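Side-chain contact in putative lipoprotein (Bacteroides fragilis, PDB 3NQI), which is of unknown function but, as a putative lipoprotein, probably sits at the cell envelope and may bind lipid: residues 115-118 / 124-127. Sequence-based numbering, arbitrary orientation.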
ATOM      1  N   ALA A 115      -9.651  -1.663   5.054  1.00 20.10           N
ATOM      2  CA  ALA A 115      -8.559  -1.364   6.006  1.00 22.18           C
ATOM      3  C   ALA A 115      -7.318  -2.145   5.575  1.00 18.15           C
ATOM      4  O   ALA A 115      -7.379  -2.901   4.574  1.00 19.16           O
ATOM      5  CB  ALA A 115      -9.015  -1.725   7.456  1.00 22.38           C
ATOM      6  N   PRO A 116      -6.161  -1.971   6.248  1.00 19.74           N
ATOM      7  CA  PRO A 116      -5.004  -2.726   5.760  1.00 19.92           C
ATOM      8  C   PRO A 116      -5.317  -4.208   5.680  1.00 20.06           C
ATOM      9  O   PRO A 116      -5.980  -4.743   6.578  1.00 17.46           O
ATOM     10  CB  PRO A 116      -3.950  -2.472   6.840  1.00 19.22           C
ATOM     11  CG  PRO A 116      -4.323  -1.047   7.291  1.00 20.01           C
ATOM     12  CD  PRO A 116      -5.792  -1.095   7.370  1.00 19.76           C
ATOM     13  N   PHE A 117      -4.885  -4.844   4.599  1.00 18.77           N
ATOM     14  CA  PHE A 117      -5.274  -6.218   4.316  1.00 20.45           C
ATOM     15  C   PHE A 117      -4.196  -7.031   3.632  1.00 20.52           C
ATOM     16  O   PHE A 117      -3.234  -6.486   3.128  1.00 18.41           O
ATOM     17  CB  PHE A 117      -6.578  -6.277   3.531  1.00 22.39           C
ATOM     18  CG  PHE A 117      -6.481  -5.777   2.101  1.00 19.15           C
ATOM     19  CD1 PHE A 117      -6.770  -4.459   1.791  1.00 18.00           C
ATOM     20  CD2 PHE A 117      -6.171  -6.649   1.068  1.00 26.08           C
ATOM     21  CE1 PHE A 117      -6.686  -4.012   0.474  1.00 20.57           C
ATOM     22  CE2 PHE A 117      -6.108  -6.216  -0.245  1.00 25.54           C
ATOM     23  CZ  PHE A 117      -6.376  -4.911  -0.551  1.00 21.93           C
ATOM     24  N   GLN A 118      -4.383  -8.347   3.614  1.00 18.67           N
ATOM     25  CA  GLN A 118      -3.446  -9.251   3.023  1.00 19.89           C
ATOM     26  C   GLN A 118      -3.848  -9.534   1.599  1.00 20.32           C
ATOM     27  O   GLN A 118      -4.969  -9.947   1.338  1.00 19.79           O
ATOM     28  CB  GLN A 118      -3.380 -10.556   3.836  1.00 20.73           C
ATOM     29  CG  GLN A 118      -2.249 -11.473   3.345  1.00 24.06           C
ATOM     30  CD  GLN A 118      -2.141 -12.810   4.038  1.00 25.93           C
ATOM     31  OE1 GLN A 118      -2.950 -13.142   4.917  1.00 24.11           O
ATOM     32  NE2 GLN A 118      -1.139 -13.617   3.615  1.00 20.83           N
ATOM     33  N   ILE A 124       1.095  -7.248   1.379  1.00 18.67           N
ATOM     34  CA  ILE A 124      -0.018  -6.639   2.071  1.00 17.89           C
ATOM     35  C   ILE A 124      -0.274  -5.228   1.485  1.00 17.96           C
ATOM     36  O   ILE A 124       0.593  -4.656   0.816  1.00 20.44           O
ATOM     37  CB  ILE A 124       0.197  -6.551   3.590  1.00 19.01           C
ATOM     38  CG1 ILE A 124       1.438  -5.733   3.874  1.00 16.13           C
ATOM     39  CG2 ILE A 124       0.267  -8.004   4.245  1.00 16.80           C
ATOM     40  CD1 ILE A 124       1.630  -5.361   5.382  1.00 21.80           C
ATOM     41  N   VAL A 125      -1.503  -4.753   1.722  1.00 19.99           N
ATOM     42  CA  VAL A 125      -1.983  -3.531   1.121  1.00 17.43           C
ATOM     43  C   VAL A 125      -2.527  -2.560   2.163  1.00 19.09           C
ATOM     44  O   VAL A 125      -3.336  -2.949   3.001  1.00 16.54           O
ATOM     45  CB  VAL A 125      -3.015  -3.784   0.031  1.00 16.77           C
ATOM     46  CG1 VAL A 125      -3.461  -2.397  -0.609  1.00 16.22           C
ATOM     47  CG2 VAL A 125      -2.397  -4.683  -1.065  1.00 19.01           C
ATOM     48  N   LEU A 126      -2.031  -1.316   2.111  1.00 13.31           N
ATOM     49  CA  LEU A 126      -2.580  -0.220   2.943  1.00 16.65           C
ATOM     50  C   LEU A 126      -3.464   0.716   2.137  1.00 17.62           C
ATOM     51  O   LEU A 126      -3.021   1.314   1.199  1.00 16.81           O
ATOM     52  CB  LEU A 126      -1.455   0.558   3.635  1.00 18.37           C
ATOM     53  CG  LEU A 126      -0.799  -0.004   4.900  1.00 23.11           C
ATOM     54  CD1 LEU A 126      -0.453  -1.412   4.776  1.00 28.80           C
ATOM     55  CD2 LEU A 126       0.455   0.941   5.270  1.00 18.71           C
ATOM     56  N   PRO A 127      -4.772   0.828   2.489  1.00 16.39           N
ATOM     57  CA  PRO A 127      -5.521   1.975   1.968  1.00 18.35           C
ATOM     58  C   PRO A 127      -5.099   3.228   2.709  1.00 22.06           C
ATOM     59  O   PRO A 127      -5.104   3.183   3.941  1.00 27.73           O
ATOM     60  CB  PRO A 127      -6.966   1.629   2.300  1.00 16.97           C
ATOM     61  CG  PRO A 127      -6.933   0.320   2.993  1.00 19.99           C
ATOM     62  CD  PRO A 127      -5.571   0.081   3.483  1.00 20.04           C
TER
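Phe117 and Val125 lie side by side on one face of the sheet as a hydrogen-bonded pair of an antiparallel beta hairpin, strand 117-120 folding back on strand 123-132. Two nearly straight backbone bonds define the register. Phe117 N donates to Val125 O at 2.9 Å. Val125 N returns a bond to Phe117 O at 2.8 Å. Followed outward from CB, the Phe117 side chain first sets CG between its own N and carbonyl carbon (chi1 69°), a torsion that carries the ring across to the partner strand. CD1 then passes 3.9 Å from Val125 O, while CE1 and CZ reach the valine CB and CG1, and CE2 its CB and CG2. Val125 CB stands over one ring face, 3.8 Å from the centroid and 21° off the normal, which is the evidence for a CH-pi contact. Beyond Val125, strand 186-195 continues the packing through Phe191 and Ala193. At the end away from the turn, the rings of Pro116 and Pro127 cross at about a right angle, and Pro116 CD lies 4.1 Å from Pro127 CD. Pro116 CA lies 3.2 Å from Val125 O, a CA-H...O contact to the oxygen that also accepts the Phe117 N-H.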